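Local coordinates for protein transcriptional regulator, MerR family (Bacillus thuringiensis serovar konkukian, PDB 3GPV) that probably binds DNA as a dimeric transcription factor of the MerR family, through a winged helix-turn-helix domain, at residues G40-L45 with R53-E58; I83-E88 with I93-K98. All blocks are in the same frame, centred on the assembly; numbering follows the deposited sequence.

Interaction 1. Residues G40-L45 with R53-E58; sequences GLFPFL and RIFNEE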
ATOM      1  N   GLY B  40      -3.554  -9.743  18.395  1.00 54.42           N
ATOM      2  CA  GLY B  40      -4.207 -11.024  18.583  1.00 53.62           C
ATOM      3  C   GLY B  40      -4.416 -11.824  17.315  1.00 52.24           C
ATOM      4  O   GLY B  40      -5.505 -12.348  17.086  1.00 52.82           O
ATOM      5  N   LEU B  41      -3.373 -11.936  16.501  1.00 51.03           N
ATOM      6  CA  LEU B  41      -3.468 -12.670  15.245  1.00 49.18           C
ATOM      7  C   LEU B  41      -2.861 -14.075  15.320  1.00 47.96           C
ATOM      8  O   LEU B  41      -2.966 -14.857  14.373  1.00 44.23           O
ATOM      9  CB  LEU B  41      -2.798 -11.867  14.117  1.00 50.62           C
ATOM     10  CG  LEU B  41      -3.366 -10.469  13.809  1.00 51.45           C
ATOM     11  CD1 LEU B  41      -2.679  -9.878  12.584  1.00 51.73           C
ATOM     12  CD2 LEU B  41      -4.864 -10.560  13.572  1.00 51.72           C
ATOM     13  N   PHE B  42      -2.240 -14.400  16.448  1.00 47.81           N
ATOM     14  CA  PHE B  42      -1.626 -15.713  16.614  1.00 48.74           C
ATOM     15  C   PHE B  42      -2.235 -16.518  17.762  1.00 48.91           C
ATOM     16  O   PHE B  42      -1.517 -16.957  18.657  1.00 47.78           O
ATOM     17  CB  PHE B  42      -0.121 -15.580  16.873  1.00 49.96           C
ATOM     18  CG  PHE B  42       0.606 -14.721  15.880  1.00 50.70           C
ATOM     19  CD1 PHE B  42       0.377 -14.857  14.513  1.00 51.80           C
ATOM     20  CD2 PHE B  42       1.566 -13.808  16.313  1.00 50.84           C
ATOM     21  CE1 PHE B  42       1.097 -14.100  13.592  1.00 51.69           C
ATOM     22  CE2 PHE B  42       2.292 -13.046  15.404  1.00 50.76           C
ATOM     23  CZ  PHE B  42       2.058 -13.193  14.040  1.00 50.99           C
ATOM     24  N   PRO B  43      -3.560 -16.727  17.752  1.00 49.83           N
ATOM     25  CA  PRO B  43      -4.173 -17.496  18.840  1.00 51.18           C
ATOM     26  C   PRO B  43      -3.780 -18.965  18.759  1.00 51.71           C
ATOM     27  O   PRO B  43      -3.971 -19.725  19.703  1.00 52.89           O
ATOM     28  CB  PRO B  43      -5.674 -17.301  18.607  1.00 50.99           C
ATOM     29  CG  PRO B  43      -5.752 -16.018  17.819  1.00 51.84           C
ATOM     30  CD  PRO B  43      -4.593 -16.155  16.876  1.00 50.98           C
ATOM     31  N   PHE B  44      -3.216 -19.344  17.619  1.00 51.77           N
ATOM     32  CA  PHE B  44      -2.812 -20.720  17.348  1.00 51.97           C
ATOM     33  C   PHE B  44      -1.381 -21.074  17.731  1.00 52.84           C
ATOM     34  O   PHE B  44      -0.904 -22.161  17.417  1.00 52.17           O
ATOM     35  CB  PHE B  44      -3.006 -20.987  15.864  1.00 50.61           C
ATOM     36  CG  PHE B  44      -2.461 -19.898  14.992  1.00 47.99           C
ATOM     37  CD1 PHE B  44      -1.099 -19.782  14.767  1.00 46.70           C
ATOM     38  CD2 PHE B  44      -3.315 -18.957  14.426  1.00 48.16           C
ATOM     39  CE1 PHE B  44      -0.592 -18.745  13.992  1.00 47.10           C
ATOM     40  CE2 PHE B  44      -2.818 -17.917  13.652  1.00 46.79           C
ATOM     41  CZ  PHE B  44      -1.458 -17.810  13.434  1.00 47.11           C
ATOM     42  N   LEU B  45      -0.692 -20.164  18.403  1.00 54.18           N
ATOM     43  CA  LEU B  45       0.682 -20.426  18.791  1.00 56.12           C
ATOM     44  C   LEU B  45       0.786 -21.447  19.922  1.00 58.05           C
ATOM     45  O   LEU B  45       0.054 -21.381  20.909  1.00 57.17           O
ATOM     46  CB  LEU B  45       1.361 -19.115  19.178  1.00 56.17           C
ATOM     47  CG  LEU B  45       2.519 -18.689  18.271  1.00 56.11           C
ATOM     48  CD1 LEU B  45       2.236 -19.067  16.819  1.00 54.68           C
ATOM     49  CD2 LEU B  45       2.734 -17.202  18.427  1.00 54.56           C
ATOM     50  N   ARG B  53       6.227 -19.281  23.496  1.00 54.93           N
ATOM     51  CA  ARG B  53       5.263 -19.429  22.415  1.00 53.39           C
ATOM     52  C   ARG B  53       6.032 -19.522  21.105  1.00 50.25           C
ATOM     53  O   ARG B  53       6.822 -18.645  20.760  1.00 49.05           O
ATOM     54  CB  ARG B  53       4.273 -18.265  22.436  1.00 55.46           C
ATOM     55  CG  ARG B  53       3.455 -18.286  23.721  1.00 59.03           C
ATOM     56  CD  ARG B  53       2.527 -17.099  23.893  1.00 60.96           C
ATOM     57  NE  ARG B  53       1.405 -17.112  22.962  1.00 62.21           N
ATOM     58  CZ  ARG B  53       1.264 -16.250  21.964  1.00 63.42           C
ATOM     59  NH1 ARG B  53       2.178 -15.309  21.770  1.00 64.36           N
ATOM     60  NH2 ARG B  53       0.208 -16.322  21.165  1.00 64.45           N
ATOM     61  N   ILE B  54       5.809 -20.617  20.391  1.00 46.74           N
ATOM     62  CA  ILE B  54       6.518 -20.880  19.149  1.00 45.40           C
ATOM     63  C   ILE B  54       5.605 -21.224  17.985  1.00 43.82           C
ATOM     64  O   ILE B  54       4.407 -21.453  18.158  1.00 42.44           O
ATOM     65  CB  ILE B  54       7.510 -22.050  19.330  1.00 46.35           C
ATOM     66  CG1 ILE B  54       6.748 -23.342  19.644  1.00 45.36           C
ATOM     67  CG2 ILE B  54       8.485 -21.741  20.452  1.00 46.02           C
ATOM     68  CD1 ILE B  54       6.019 -23.351  20.973  1.00 50.10           C
ATOM     69  N   PHE B  55       6.202 -21.285  16.803  1.00 42.36           N
ATOM     70  CA  PHE B  55       5.488 -21.594  15.571  1.00 42.01           C
ATOM     71  C   PHE B  55       5.735 -23.013  15.069  1.00 41.39           C
ATOM     72  O   PHE B  55       6.881 -23.395  14.847  1.00 39.56           O
ATOM     73  CB  PHE B  55       5.922 -20.637  14.450  1.00 41.71           C
ATOM     74  CG  PHE B  55       5.449 -19.227  14.622  1.00 41.86           C
ATOM     75  CD1 PHE B  55       4.355 -18.752  13.898  1.00 42.07           C
ATOM     76  CD2 PHE B  55       6.094 -18.368  15.501  1.00 40.82           C
ATOM     77  CE1 PHE B  55       3.913 -17.440  14.051  1.00 41.27           C
ATOM     78  CE2 PHE B  55       5.655 -17.049  15.661  1.00 41.16           C
ATOM     79  CZ  PHE B  55       4.565 -16.587  14.935  1.00 40.75           C
ATOM     80  N   ASN B  56       4.672 -23.793  14.906  1.00 42.15           N
ATOM     81  CA  ASN B  56       4.819 -25.119  14.317  1.00 44.04           C
ATOM     82  C   ASN B  56       4.505 -24.889  12.832  1.00 44.88           C
ATOM     83  O   ASN B  56       4.215 -23.765  12.422  1.00 42.34           O
ATOM     84  CB  ASN B  56       3.842 -26.141  14.912  1.00 46.44           C
ATOM     85  CG  ASN B  56       2.417 -25.636  14.962  1.00 48.23           C
ATOM     86  OD1 ASN B  56       2.035 -24.744  14.207  1.00 48.65           O
ATOM     87  ND2 ASN B  56       1.613 -26.218  15.852  1.00 49.34           N
ATOM     88  N   GLU B  57       4.560 -25.941  12.030  1.00 45.64           N
ATOM     89  CA  GLU B  57       4.307 -25.816  10.602  1.00 46.74           C
ATOM     90  C   GLU B  57       2.962 -25.179  10.264  1.00 45.53           C
ATOM     91  O   GLU B  57       2.862 -24.393   9.324  1.00 45.55           O
ATOM     92  CB  GLU B  57       4.410 -27.189   9.936  1.00 49.51           C
ATOM     93  CG  GLU B  57       4.605 -27.133   8.427  1.00 55.21           C
ATOM     94  CD  GLU B  57       4.722 -28.512   7.802  1.00 57.85           C
ATOM     95  OE1 GLU B  57       3.722 -29.267   7.821  1.00 60.33           O
ATOM     96  OE2 GLU B  57       5.817 -28.842   7.298  1.00 59.95           O
ATOM     97  N   GLU B  58       1.926 -25.511  11.015  1.00 43.95           N
ATOM     98  CA  GLU B  58       0.621 -24.935  10.736  1.00 43.98           C
ATOM     99  C   GLU B  58       0.570 -23.451  11.111  1.00 41.60           C
ATOM    100  O   GLU B  58      -0.081 -22.651  10.433  1.00 37.69           O
ATOM    101  CB  GLU B  58      -0.478 -25.705  11.477  1.00 46.38           C
ATOM    102  CG  GLU B  58      -1.870 -25.157  11.197  1.00 52.08           C
ATOM    103  CD  GLU B  58      -2.934 -26.232  11.124  1.00 54.82           C
ATOM    104  OE1 GLU B  58      -3.302 -26.785  12.183  1.00 56.64           O
ATOM    105  OE2 GLU B  58      -3.400 -26.527  10.000  1.00 55.39           O
TER
HETATM  106  O   HOH W   1      -0.423 -24.049  15.244  1.00 60.81           O
HETATM  107  O   HOH W   2      -0.952 -19.134  21.545  1.00 50.98           O

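Interaction 2. Residues I83-E88 with I93-K98; sequences IDWSME and ILHRLK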
ATOM      1  N   ILE B  83      -8.948 -14.996  11.230  1.00 44.02           N
ATOM      2  CA  ILE B  83      -8.253 -15.906  12.120  1.00 45.17           C
ATOM      3  C   ILE B  83      -9.213 -16.537  13.116  1.00 45.41           C
ATOM      4  O   ILE B  83      -9.183 -17.748  13.335  1.00 44.75           O
ATOM      5  CB  ILE B  83      -7.161 -15.158  12.882  1.00 45.93           C
ATOM      6  CG1 ILE B  83      -6.133 -14.625  11.889  1.00 46.26           C
ATOM      7  CG2 ILE B  83      -6.508 -16.068  13.903  1.00 45.59           C
ATOM      8  CD1 ILE B  83      -5.179 -13.606  12.504  1.00 50.09           C
ATOM      9  N   ASP B  84     -10.063 -15.713  13.718  1.00 46.53           N
ATOM     10  CA  ASP B  84     -11.028 -16.211  14.686  1.00 47.67           C
ATOM     11  C   ASP B  84     -11.953 -17.221  14.030  1.00 47.88           C
ATOM     12  O   ASP B  84     -12.261 -18.254  14.619  1.00 46.98           O
ATOM     13  CB  ASP B  84     -11.838 -15.060  15.288  1.00 48.35           C
ATOM     14  CG  ASP B  84     -10.993 -14.147  16.158  1.00 48.53           C
ATOM     15  OD1 ASP B  84     -10.089 -14.655  16.853  1.00 51.12           O
ATOM     16  OD2 ASP B  84     -11.238 -12.924  16.159  1.00 49.64           O
ATOM     17  N   TRP B  85     -12.394 -16.928  12.810  1.00 48.11           N
ATOM     18  CA  TRP B  85     -13.265 -17.848  12.085  1.00 48.95           C
ATOM     19  C   TRP B  85     -12.541 -19.153  11.789  1.00 48.45           C
ATOM     20  O   TRP B  85     -13.125 -20.227  11.909  1.00 48.21           O
ATOM     21  CB  TRP B  85     -13.740 -17.246  10.759  1.00 50.43           C
ATOM     22  CG  TRP B  85     -14.847 -16.255  10.882  1.00 51.81           C
ATOM     23  CD1 TRP B  85     -15.753 -16.163  11.891  1.00 53.24           C
ATOM     24  CD2 TRP B  85     -15.207 -15.250   9.927  1.00 53.77           C
ATOM     25  NE1 TRP B  85     -16.658 -15.166  11.629  1.00 54.77           N
ATOM     26  CE2 TRP B  85     -16.347 -14.587  10.429  1.00 54.45           C
ATOM     27  CE3 TRP B  85     -14.676 -14.847   8.693  1.00 53.59           C
ATOM     28  CZ2 TRP B  85     -16.971 -13.539   9.739  1.00 54.55           C
ATOM     29  CZ3 TRP B  85     -15.297 -13.804   8.004  1.00 53.79           C
ATOM     30  CH2 TRP B  85     -16.433 -13.163   8.532  1.00 54.46           C
ATOM     31  N   SER B  86     -11.276 -19.057  11.387  1.00 47.59           N
ATOM     32  CA  SER B  86     -10.488 -20.248  11.089  1.00 45.69           C
ATOM     33  C   SER B  86     -10.381 -21.103  12.344  1.00 40.27           C
ATOM     34  O   SER B  86     -10.358 -22.323  12.271  1.00 44.49           O
ATOM     35  CB  SER B  86      -9.084 -19.857  10.609  1.00 49.32           C
ATOM     36  OG  SER B  86      -9.147 -19.098   9.416  1.00 49.47           O
HETATM   37  N   MSE B  87     -10.341 -20.448  13.497  1.00 37.70           N
HETATM   38  CA  MSE B  87     -10.221 -21.146  14.780  1.00 38.74           C
HETATM   39  C   MSE B  87     -11.535 -21.845  15.179  1.00 43.49           C
HETATM   40  O   MSE B  87     -11.524 -22.916  15.783  1.00 42.97           O
HETATM   41  CB  MSE B  87      -9.812 -20.160  15.879  1.00 29.03           C
HETATM   42  CG  MSE B  87      -8.429 -19.525  15.705  1.00 28.91           C
HETATM   43 SE   MSE B  87      -7.010 -20.786  15.843  1.00 43.45          SE
HETATM   44  CE  MSE B  87      -6.707 -21.239  13.961  1.00 28.20           C
ATOM     45  N   GLU B  88     -12.661 -21.229  14.818  1.00 46.82           N
ATOM     46  CA  GLU B  88     -13.980 -21.779  15.127  1.00 53.70           C
ATOM     47  C   GLU B  88     -14.279 -23.082  14.399  1.00 58.19           C
ATOM     48  O   GLU B  88     -15.216 -23.790  14.766  1.00 59.34           O
ATOM     49  CB  GLU B  88     -15.084 -20.762  14.810  1.00 57.29           C
ATOM     50  CG  GLU B  88     -15.057 -19.533  15.689  1.00 58.47           C
ATOM     51  CD  GLU B  88     -16.020 -18.458  15.224  1.00 59.57           C
ATOM     52  OE1 GLU B  88     -17.221 -18.753  15.083  1.00 60.82           O
ATOM     53  OE2 GLU B  88     -15.580 -17.311  15.005  1.00 59.64           O
ATOM     54  N   ILE B  93     -16.795 -22.005   7.241  1.00 50.61           N
ATOM     55  CA  ILE B  93     -16.254 -22.195   5.902  1.00 49.85           C
ATOM     56  C   ILE B  93     -16.845 -21.231   4.874  1.00 49.92           C
ATOM     57  O   ILE B  93     -16.121 -20.710   4.030  1.00 49.39           O
ATOM     58  CB  ILE B  93     -16.476 -23.638   5.421  1.00 50.09           C
ATOM     59  CG1 ILE B  93     -15.811 -23.849   4.058  1.00 50.56           C
ATOM     60  CG2 ILE B  93     -17.958 -23.931   5.330  1.00 50.09           C
ATOM     61  CD1 ILE B  93     -14.299 -23.884   4.102  1.00 49.96           C
ATOM     62  N   LEU B  94     -18.153 -20.993   4.941  1.00 48.38           N
ATOM     63  CA  LEU B  94     -18.795 -20.086   3.998  1.00 48.02           C
ATOM     64  C   LEU B  94     -18.374 -18.645   4.259  1.00 46.75           C
ATOM     65  O   LEU B  94     -18.206 -17.863   3.324  1.00 46.12           O
ATOM     66  CB  LEU B  94     -20.322 -20.206   4.087  1.00 49.04           C
ATOM     67  CG  LEU B  94     -20.933 -21.581   3.807  1.00 49.65           C
ATOM     68  CD1 LEU B  94     -22.442 -21.445   3.803  1.00 51.02           C
ATOM     69  CD2 LEU B  94     -20.447 -22.134   2.476  1.00 50.62           C
ATOM     70  N   HIS B  95     -18.207 -18.295   5.532  1.00 46.12           N
ATOM     71  CA  HIS B  95     -17.799 -16.942   5.901  1.00 46.67           C
ATOM     72  C   HIS B  95     -16.411 -16.685   5.328  1.00 45.09           C
ATOM     73  O   HIS B  95     -16.179 -15.706   4.620  1.00 42.93           O
ATOM     74  CB  HIS B  95     -17.719 -16.784   7.424  1.00 50.14           C
ATOM     75  CG  HIS B  95     -18.903 -17.325   8.165  1.00 54.16           C
ATOM     76  ND1 HIS B  95     -19.396 -18.594   7.956  1.00 54.26           N
ATOM     77  CD2 HIS B  95     -19.645 -16.791   9.163  1.00 55.20           C
ATOM     78  CE1 HIS B  95     -20.391 -18.820   8.795  1.00 57.60           C
ATOM     79  NE2 HIS B  95     -20.562 -17.742   9.539  1.00 57.59           N
ATOM     80  N   ARG B  96     -15.487 -17.578   5.660  1.00 43.87           N
ATOM     81  CA  ARG B  96     -14.114 -17.465   5.201  1.00 43.48           C
ATOM     82  C   ARG B  96     -14.016 -17.479   3.685  1.00 42.69           C
ATOM     83  O   ARG B  96     -13.245 -16.718   3.112  1.00 41.26           O
ATOM     84  CB  ARG B  96     -13.270 -18.588   5.802  1.00 43.09           C
ATOM     85  CG  ARG B  96     -12.933 -18.367   7.269  1.00 43.33           C
ATOM     86  CD  ARG B  96     -12.153 -19.539   7.840  1.00 43.33           C
ATOM     87  NE  ARG B  96     -13.027 -20.666   8.138  1.00 42.43           N
ATOM     88  CZ  ARG B  96     -12.738 -21.930   7.854  1.00 42.62           C
ATOM     89  NH1 ARG B  96     -11.592 -22.232   7.254  1.00 44.15           N
ATOM     90  NH2 ARG B  96     -13.591 -22.894   8.176  1.00 41.19           N
ATOM     91  N   LEU B  97     -14.795 -18.341   3.041  1.00 42.77           N
ATOM     92  CA  LEU B  97     -14.788 -18.427   1.587  1.00 44.12           C
ATOM     93  C   LEU B  97     -15.211 -17.080   1.025  1.00 43.87           C
ATOM     94  O   LEU B  97     -14.618 -16.570   0.070  1.00 42.35           O
ATOM     95  CB  LEU B  97     -15.748 -19.517   1.097  1.00 45.35           C
ATOM     96  CG  LEU B  97     -15.990 -19.583  -0.417  1.00 46.78           C
ATOM     97  CD1 LEU B  97     -14.689 -19.842  -1.148  1.00 48.14           C
ATOM     98  CD2 LEU B  97     -16.994 -20.683  -0.734  1.00 47.02           C
ATOM     99  N   LYS B  98     -16.237 -16.500   1.633  1.00 42.69           N
ATOM    100  CA  LYS B  98     -16.721 -15.207   1.196  1.00 42.87           C
ATOM    101  C   LYS B  98     -15.649 -14.119   1.349  1.00 42.56           C
ATOM    102  O   LYS B  98     -15.424 -13.341   0.420  1.00 42.07           O
ATOM    103  CB  LYS B  98     -17.988 -14.835   1.977  1.00 44.09           C
ATOM    104  CG  LYS B  98     -18.537 -13.429   1.707  1.00 46.56           C
ATOM    105  CD  LYS B  98     -18.630 -13.093   0.214  1.00 48.59           C
ATOM    106  CE  LYS B  98     -19.505 -14.070  -0.550  1.00 49.11           C
ATOM    107  NZ  LYS B  98     -19.657 -13.663  -1.968  1.00 50.17           N
TER
HETATM  108  O   HOH W   3      -8.897 -20.592   7.192  1.00 45.98           O

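Interaction 1. Residues G40-L45 with R53-E58
The delta carbon CD1 of L45 sits over the middle of the F55 ring, 3.6 Å from its centroid and only 13° off the ring normal, a CH-pi contact. At its edge the same ring meets a second phenylalanine: CZ of F55 points at the face of F42, an edge-to-face pair with centroids 5.4 Å apart and planes at 76°. Behind its methyl, CG of L45 packs 3.3 Å from the carbonyl oxygen of I54. R53 runs across L45 at about a right angle and lays one face of its guanidinium over CB of L45, 3.6 Å from NH2. A bend at chi3 (70°) turns this group back over the leucine, where a salt bridge from NH1 to D37 of helix 30-38 holds it.

At the polar margin a water bridges O of F44 (2.9 Å) and OD1 of N56 (2.8 Å), the residue that N-caps helix 57-70 by bonding to A59 N; a second water takes a bond from NH2 of R53. I19, V22 and L60 also pack on F55. The loop thus clips onto strand 53-55, the second strand of the wing in the MerR winged helix-turn-helix. The rings of F42 and F55 are buried, and L45 suits its place because a branched methyl can cover a ring face while CB lies under the guanidinium. The two segments are therefore held mainly by apolar and ring contacts, with the arginine's charge paired with D37.

Interaction 2. Residues I83-E88 with I93-K98
W85 and H95 make the aromatic part of this helix-to-helix contact. CB of H95 stands over the six-membered ring of the indole, 3.7 Å from its centroid and 5° off the normal, so the methylene gives a CH-pi contact. From there the imidazole reaches over the five-membered ring and turns its edge to the indole face, with centroids 5.2 Å apart and planes at 63°. The first torsion of H95 sets CG beside its own backbone N, the direction that carries the ring across the tryptophan. A broad indole suits this place because one face can receive both the methylene and the ring edge.

Helices 76-88 and 93-128 form a helical hairpin here, joined by a short connection; their short segments run nearly antiparallel, at 149°, with axes 9.6 Å apart. Helix 93-128 carries the predicted coiled coil, as in MerR dimers, and Y128 of the second subunit packs on I93, R96 and L97.

Apolar packing continues where CG of R96 lies 3.8 Å from CB of W85. Its CD makes van der Waals contact with the hydroxyl OG of S86, at 3.4 Å. The long arginine thus offers methylenes to W85 and a polar end to others: T92 OG1 binds both its NE and the W85 carbonyl, and NH1 donates to a water. The small S86 hydroxyl can bond back to F82 O and still accept from that water at 2.7 Å.

Interactions 1 and 2 follow one another along the chain, their centres about 17 Å apart, and helix 76-88 lets them touch. Its residue I83 presses CD1 to within 3.2 Å of the L41 carbonyl O and lays CG2 3.5 Å from CD of P43; one turn on, the selenium atom SE of M87 lies 4.0 Å from CB of F44. Residues 83-88 therefore face two ways: I83 and M87 pack on the 40-45 loop, W85 and S86 on helix 93-128. The helix thus lies between the predicted DNA-binding domain, where interaction 1 sits, and the long helix, whose first turns touch the second subunit.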